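Local coordinates for protein YfnB (Bacillus subtilis, PDB 3ED5) that is a putative hydrolase of the haloacid dehalogenase superfamily, in the YjjG family, and may act as a 5'-nucleotidase, at residues Tyr122-Gly127 / Lys161-Tyr166; Gln157-Glu162 / Asp189-Gln194. All blocks are in the same frame, centred on the assembly; numbering follows the deposited sequence.

Interaction 1 (Tyr122-Gly127 / Lys161-Tyr166); sequences YIVTNG and KEYFNY. With FMT (formic acid), chain C.
Y163 reaches V124 with the hydroxyl end of its ring, an instance of how a single long side chain can join a helix to a strand whose backbones lie well apart. The nearest CA atoms, those of V124 and F164, are 8.9 Å from each other, and the phenol spans that gap. Its CG lies anti to the backbone N (chi1 168°), which sends the ring out from the helix toward the strand. The tight part of the contact is small: Y163 OH comes within 3.2 Å of V124 CB and equally near V124 CA. V124 CB sits at the ring edge, close to the ring plane, with Y163 CE2 4.1 Å away, so the valine meets a rim and a hydroxyl and no aromatic face. The polar end of the tyrosine is satisfied by the backbone carbonyl of F149. Behind this point F164 packs against its own neighbour, with Y163 CD2 standing 3.8 Å above the centre of the F164 ring.

Toward N126 the two segments draw apart, and the strand end turns to a formic acid molecule, probably from the crystallisation liquor; N126 N donates to its O2 at 2.9 Å, though the placing of that oxygen is less sure. An ST turn shapes this end, G127 N bonding T125 OG1 at 3.0 Å. T125 lies close to D13, by similarity the nucleophile of this HAD fold. K161 and N165 are on the exposed side of the helix. Strand 120-125 runs between strands 9-12 and 147-150 of the parallel sheet, and helix 161-169 packs on it through Y163.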
loop_
_atom_site.group_PDB
_atom_site.type_symbol
_atom_site.label_atom_id
_atom_site.label_comp_id
_atom_site.label_asym_id
_atom_site.label_seq_id
_atom_site.Cartn_x
_atom_site.Cartn_y
_atom_site.Cartn_z
ATOM N N TYR A 122 -8.884 -2.911 9.976
ATOM C CA TYR A 122 -8.242 -4.020 9.292
ATOM C C TYR A 122 -7.236 -3.454 8.294
ATOM O O TYR A 122 -7.388 -2.330 7.811
ATOM C CB TYR A 122 -9.213 -4.848 8.483
ATOM C CG TYR A 122 -10.232 -5.510 9.385
ATOM C CD1 TYR A 122 -9.983 -6.787 9.901
ATOM C CD2 TYR A 122 -11.394 -4.841 9.749
ATOM C CE1 TYR A 122 -10.909 -7.409 10.763
ATOM C CE2 TYR A 122 -12.346 -5.470 10.618
ATOM C CZ TYR A 122 -12.074 -6.735 11.106
ATOM O OH TYR A 122 -12.963 -7.386 11.946
ATOM N N ILE A 123 -6.262 -4.283 7.958
ATOM C CA ILE A 123 -5.286 -3.941 6.901
ATOM C C ILE A 123 -5.643 -4.717 5.619
ATOM O O ILE A 123 -5.971 -5.902 5.697
ATOM C CB ILE A 123 -3.837 -4.312 7.300
ATOM C CG1 ILE A 123 -3.317 -3.428 8.454
ATOM C CG2 ILE A 123 -2.894 -4.232 6.048
ATOM C CD1 ILE A 123 -3.131 -1.958 8.066
ATOM N N VAL A 124 -5.577 -4.040 4.457
ATOM C CA VAL A 124 -5.770 -4.682 3.153
ATOM C C VAL A 124 -4.563 -4.281 2.289
ATOM O O VAL A 124 -4.370 -3.099 1.982
ATOM C CB VAL A 124 -7.149 -4.366 2.482
ATOM C CG1 VAL A 124 -8.292 -5.079 3.314
ATOM C CG2 VAL A 124 -7.400 -2.817 2.355
ATOM N N THR A 125 -3.740 -5.268 1.989
ATOM C CA THR A 125 -2.465 -4.956 1.298
ATOM C C THR A 125 -2.064 -6.001 0.249
ATOM O O THR A 125 -2.288 -7.203 0.433
ATOM C CB THR A 125 -1.311 -4.707 2.345
ATOM O OG1 THR A 125 -0.104 -4.290 1.642
ATOM C CG2 THR A 125 -0.987 -6.000 3.138
ATOM N N ASN A 126 -1.441 -5.519 -0.848
ATOM C CA ASN A 126 -0.826 -6.394 -1.861
ATOM C C ASN A 126 0.688 -6.573 -1.582
ATOM O O ASN A 126 1.369 -7.319 -2.291
ATOM C CB ASN A 126 -0.935 -5.758 -3.260
ATOM C CG ASN A 126 -2.286 -5.941 -3.885
ATOM O OD1 ASN A 126 -3.161 -6.629 -3.329
ATOM N ND2 ASN A 126 -2.482 -5.326 -5.036
ATOM N N GLY A 127 1.196 -5.902 -0.554
ATOM C CA GLY A 127 2.624 -5.988 -0.200
ATOM C C GLY A 127 3.045 -7.364 0.288
ATOM O O GLY A 127 2.248 -8.142 0.776
ATOM N N LYS A 161 -12.221 -8.145 -7.397
ATOM C CA LYS A 161 -13.377 -8.456 -6.554
ATOM C C LYS A 161 -13.126 -9.718 -5.715
ATOM O O LYS A 161 -13.493 -9.762 -4.534
ATOM C CB LYS A 161 -14.653 -8.517 -7.420
ATOM C CG LYS A 161 -14.653 -9.576 -8.540
ATOM C CD LYS A 161 -15.885 -9.470 -9.461
ATOM C CE LYS A 161 -15.960 -10.628 -10.477
ATOM N NZ LYS A 161 -17.254 -10.572 -11.233
ATOM N N GLU A 162 -12.427 -10.721 -6.263
ATOM C CA GLU A 162 -12.231 -11.931 -5.457
ATOM C C GLU A 162 -11.285 -11.741 -4.259
ATOM O O GLU A 162 -11.356 -12.460 -3.263
ATOM C CB GLU A 162 -11.826 -13.112 -6.330
ATOM C CG GLU A 162 -12.832 -13.454 -7.473
ATOM C CD GLU A 162 -12.591 -12.674 -8.786
ATOM O OE1 GLU A 162 -11.874 -11.636 -8.799
ATOM O OE2 GLU A 162 -13.119 -13.125 -9.851
ATOM N N TYR A 163 -10.356 -10.799 -4.357
ATOM C CA TYR A 163 -9.591 -10.449 -3.165
ATOM C C TYR A 163 -10.553 -9.920 -2.057
ATOM O O TYR A 163 -10.503 -10.333 -0.887
ATOM C CB TYR A 163 -8.497 -9.418 -3.477
ATOM C CG TYR A 163 -7.900 -8.840 -2.217
ATOM C CD1 TYR A 163 -6.844 -9.489 -1.563
ATOM C CD2 TYR A 163 -8.426 -7.663 -1.641
ATOM C CE1 TYR A 163 -6.288 -8.960 -0.367
ATOM C CE2 TYR A 163 -7.900 -7.133 -0.438
ATOM C CZ TYR A 163 -6.845 -7.791 0.191
ATOM O OH TYR A 163 -6.310 -7.269 1.352
ATOM N N PHE A 164 -11.425 -9.000 -2.431
ATOM C CA PHE A 164 -12.352 -8.461 -1.433
ATOM C C PHE A 164 -13.321 -9.500 -0.900
ATOM O O PHE A 164 -13.630 -9.482 0.278
ATOM C CB PHE A 164 -13.043 -7.218 -1.963
ATOM C CG PHE A 164 -12.096 -6.066 -2.075
ATOM C CD1 PHE A 164 -11.731 -5.354 -0.932
ATOM C CD2 PHE A 164 -11.496 -5.751 -3.292
ATOM C CE1 PHE A 164 -10.796 -4.313 -1.000
ATOM C CE2 PHE A 164 -10.560 -4.707 -3.368
ATOM C CZ PHE A 164 -10.226 -3.981 -2.221
ATOM N N ASN A 165 -13.729 -10.446 -1.741
ATOM C CA ASN A 165 -14.625 -11.519 -1.244
ATOM C C ASN A 165 -13.964 -12.255 -0.098
ATOM O O ASN A 165 -14.608 -12.625 0.896
ATOM C CB ASN A 165 -14.945 -12.568 -2.316
ATOM C CG ASN A 165 -15.820 -12.046 -3.430
ATOM O OD1 ASN A 165 -16.459 -10.982 -3.321
ATOM N ND2 ASN A 165 -15.871 -12.802 -4.521
ATOM N N TYR A 166 -12.669 -12.525 -0.272
ATOM C CA TYR A 166 -11.877 -13.226 0.715
ATOM C C TYR A 166 -11.857 -12.472 2.056
ATOM O O TYR A 166 -12.088 -13.070 3.136
ATOM C CB TYR A 166 -10.434 -13.414 0.164
ATOM C CG TYR A 166 -9.499 -14.107 1.127
ATOM C CD1 TYR A 166 -9.158 -15.452 0.952
ATOM C CD2 TYR A 166 -8.910 -13.403 2.186
ATOM C CE1 TYR A 166 -8.283 -16.089 1.856
ATOM C CE2 TYR A 166 -8.059 -14.021 3.079
ATOM C CZ TYR A 166 -7.750 -15.349 2.910
ATOM O OH TYR A 166 -6.889 -15.948 3.808
HETATM C C FMT C . -1.648 -2.096 -2.652
HETATM O O1 FMT C . -0.559 -2.124 -3.199
HETATM O O2 FMT C . -1.826 -2.797 -1.657
#

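Interaction 2 (Gln157-Glu162 / Asp189-Gln194); sequences QKPMKE and DIKGGQ. With FMT (formic acid), chain D; FMT (formic acid), chain C.
K158 joins D189 in a salt bridge beside the presumed nucleophile D13 of a HAD-type Rossmann-like domain, illustrating how a buried charge is paid for by several partners at once. The two side chains belong to the loop before helix 161-169 and to helix 186-195. The lysine chain starts with CG anti to the carbonyl carbon and bends at chi3 (-78°) on its way to D189. K158 NZ donates to D189 OD1 at 2.7 Å, meeting the syn lone pair on the side of OD2. The ammonium has further acceptors in the D13 carboxylate and the V124 carbonyl; a bond to formic acid O2 is weak and that atom is less surely placed. D189 OD2 takes the backbone N-H of S185, so that the two oxygens, each bound to a different partner, restrain the carboxylate's rotation. An alanine in place of K158 would probably leave D189 OD1 and the D13 carboxylate without their shared cation, with D189 then held through OD2.

The K158 carbonyl accepts from N126 ND2, and Q157 O accepts from M160 N at 2.8 Å. Q157 NE2 serves E60 O and a second formic acid, whose O1 is 3.2 Å away. K191 NZ is bound by T187 O, while its bent chain brings CD to 3.7 Å from P159 CG. Further along the loop, the cis-proline P159 meets the helix where G192 has no side chain. At this tight point P159 CB lies 3.5 Å from G192 CA.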
loop_
_atom_site.group_PDB
_atom_site.type_symbol
_atom_site.label_atom_id
_atom_site.label_comp_id
_atom_site.label_asym_id
_atom_site.label_seq_id
_atom_site.Cartn_x
_atom_site.Cartn_y
_atom_site.Cartn_z
ATOM N N GLN A 157 -5.525 -10.337 -5.947
ATOM C CA GLN A 157 -4.870 -9.145 -5.417
ATOM C C GLN A 157 -5.828 -7.987 -5.608
ATOM O O GLN A 157 -6.645 -8.036 -6.501
ATOM C CB GLN A 157 -3.513 -8.874 -6.142
ATOM C CG GLN A 157 -3.580 -8.616 -7.652
ATOM C CD GLN A 157 -3.932 -9.836 -8.497
ATOM O OE1 GLN A 157 -3.537 -10.975 -8.192
ATOM N NE2 GLN A 157 -4.698 -9.609 -9.588
ATOM N N LYS A 158 -5.716 -6.947 -4.788
ATOM C CA LYS A 158 -6.423 -5.688 -5.082
ATOM C C LYS A 158 -6.011 -5.231 -6.496
ATOM O O LYS A 158 -4.810 -5.320 -6.854
ATOM C CB LYS A 158 -6.088 -4.576 -4.074
ATOM C CG LYS A 158 -6.230 -4.902 -2.580
ATOM C CD LYS A 158 -6.011 -3.593 -1.730
ATOM C CE LYS A 158 -4.583 -3.280 -1.631
ATOM N NZ LYS A 158 -4.314 -2.146 -0.710
ATOM N N PRO A 159 -6.972 -4.750 -7.310
ATOM C CA PRO A 159 -8.375 -4.417 -6.979
ATOM C C PRO A 159 -9.414 -5.527 -7.225
ATOM O O PRO A 159 -10.640 -5.264 -7.160
ATOM C CB PRO A 159 -8.675 -3.279 -7.948
ATOM C CG PRO A 159 -7.972 -3.727 -9.194
ATOM C CD PRO A 159 -6.624 -4.243 -8.655
HETATM N N MSE A 160 -8.964 -6.739 -7.519
HETATM C CA MSE A 160 -9.880 -7.837 -7.912
HETATM C C MSE A 160 -10.990 -8.061 -6.896
HETATM O O MSE A 160 -10.731 -8.165 -5.698
HETATM C CB MSE A 160 -9.125 -9.148 -8.130
HETATM C CG MSE A 160 -8.074 -9.083 -9.255
HETATM SE SE MSE A 160 -8.778 -8.487 -11.009
HETATM C CE MSE A 160 -8.406 -6.603 -10.910
ATOM N N LYS A 161 -12.221 -8.145 -7.397
ATOM C CA LYS A 161 -13.377 -8.456 -6.554
ATOM C C LYS A 161 -13.126 -9.718 -5.715
ATOM O O LYS A 161 -13.493 -9.762 -4.534
ATOM C CB LYS A 161 -14.653 -8.517 -7.420
ATOM C CG LYS A 161 -14.653 -9.576 -8.540
ATOM C CD LYS A 161 -15.885 -9.470 -9.461
ATOM C CE LYS A 161 -15.960 -10.628 -10.477
ATOM N NZ LYS A 161 -17.254 -10.572 -11.233
ATOM N N GLU A 162 -12.427 -10.721 -6.263
ATOM C CA GLU A 162 -12.231 -11.931 -5.457
ATOM C C GLU A 162 -11.285 -11.741 -4.259
ATOM O O GLU A 162 -11.356 -12.460 -3.263
ATOM C CB GLU A 162 -11.826 -13.112 -6.330
ATOM C CG GLU A 162 -12.832 -13.454 -7.473
ATOM C CD GLU A 162 -12.591 -12.674 -8.786
ATOM O OE1 GLU A 162 -11.874 -11.636 -8.799
ATOM O OE2 GLU A 162 -13.119 -13.125 -9.851
ATOM N N ASP A 189 -6.857 0.528 -4.495
ATOM C CA ASP A 189 -7.748 0.802 -3.328
ATOM C C ASP A 189 -9.079 1.385 -3.737
ATOM O O ASP A 189 -10.143 0.902 -3.310
ATOM C CB ASP A 189 -7.062 1.743 -2.326
ATOM C CG ASP A 189 -5.770 1.175 -1.789
ATOM O OD1 ASP A 189 -5.776 0.002 -1.356
ATOM O OD2 ASP A 189 -4.753 1.915 -1.840
ATOM N N ILE A 190 -9.058 2.415 -4.575
ATOM C CA ILE A 190 -10.303 3.090 -4.899
ATOM C C ILE A 190 -11.123 2.274 -5.894
ATOM O O ILE A 190 -12.278 1.969 -5.634
ATOM C CB ILE A 190 -10.078 4.538 -5.366
ATOM C CG1 ILE A 190 -9.172 5.306 -4.369
ATOM C CG2 ILE A 190 -11.409 5.227 -5.588
ATOM C CD1 ILE A 190 -9.667 5.308 -2.867
ATOM N N LYS A 191 -10.515 1.860 -7.001
ATOM C CA LYS A 191 -11.186 0.964 -7.940
ATOM C C LYS A 191 -11.583 -0.329 -7.223
ATOM O O LYS A 191 -12.693 -0.798 -7.384
ATOM C CB LYS A 191 -10.305 0.651 -9.140
ATOM C CG LYS A 191 -10.994 -0.234 -10.204
ATOM C CD LYS A 191 -9.894 -1.097 -10.899
ATOM C CE LYS A 191 -9.049 -0.314 -11.878
ATOM N NZ LYS A 191 -7.571 -0.628 -11.703
ATOM N N GLY A 192 -10.672 -0.874 -6.419
ATOM C CA GLY A 192 -10.955 -2.076 -5.628
ATOM C C GLY A 192 -12.219 -1.932 -4.779
ATOM O O GLY A 192 -13.161 -2.761 -4.868
ATOM N N GLY A 193 -12.268 -0.866 -3.987
ATOM C CA GLY A 193 -13.405 -0.694 -3.064
ATOM C C GLY A 193 -14.689 -0.482 -3.827
ATOM O O GLY A 193 -15.719 -1.045 -3.463
ATOM N N GLN A 194 -14.625 0.313 -4.897
ATOM C CA GLN A 194 -15.795 0.690 -5.691
ATOM C C GLN A 194 -16.410 -0.571 -6.278
ATOM O O GLN A 194 -17.616 -0.826 -6.088
ATOM C CB GLN A 194 -15.333 1.619 -6.816
ATOM C CG GLN A 194 -16.368 2.484 -7.474
ATOM C CD GLN A 194 -15.675 3.288 -8.572
ATOM O OE1 GLN A 194 -14.945 4.235 -8.292
ATOM N NE2 GLN A 194 -15.839 2.858 -9.810
HETATM C C FMT D . -5.468 -13.465 -10.502
HETATM O O1 FMT D . -4.917 -12.461 -11.040
HETATM O O2 FMT D . -4.952 -14.224 -9.643
HETATM C C FMT C . -1.648 -2.096 -2.652
HETATM O O1 FMT C . -0.559 -2.124 -3.199
HETATM O O2 FMT C . -1.826 -2.797 -1.657
#

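The centres of interactions 1 and 2 lie 8 Å apart on the same side of the chain's centre, within the HAD-type domain. Along the chain strand 120-125 comes first, then the loop of interaction 2, then helix 161-169, which both contacts use, then helix 186-195; residues K161 and E162 belong to both. Besides the polar bonds that K158 makes to the strand end, the two are knit together by packing: F164 CE2 lies 3.5 Å from G192 CA, and Y163 CE2 3.5 Å from K158 CG. The loop before helix 161-169 thus bridges the strand of interaction 1 and the helix of interaction 2, bringing both to the pocket of the presumed nucleophile, where one formic acid touches each.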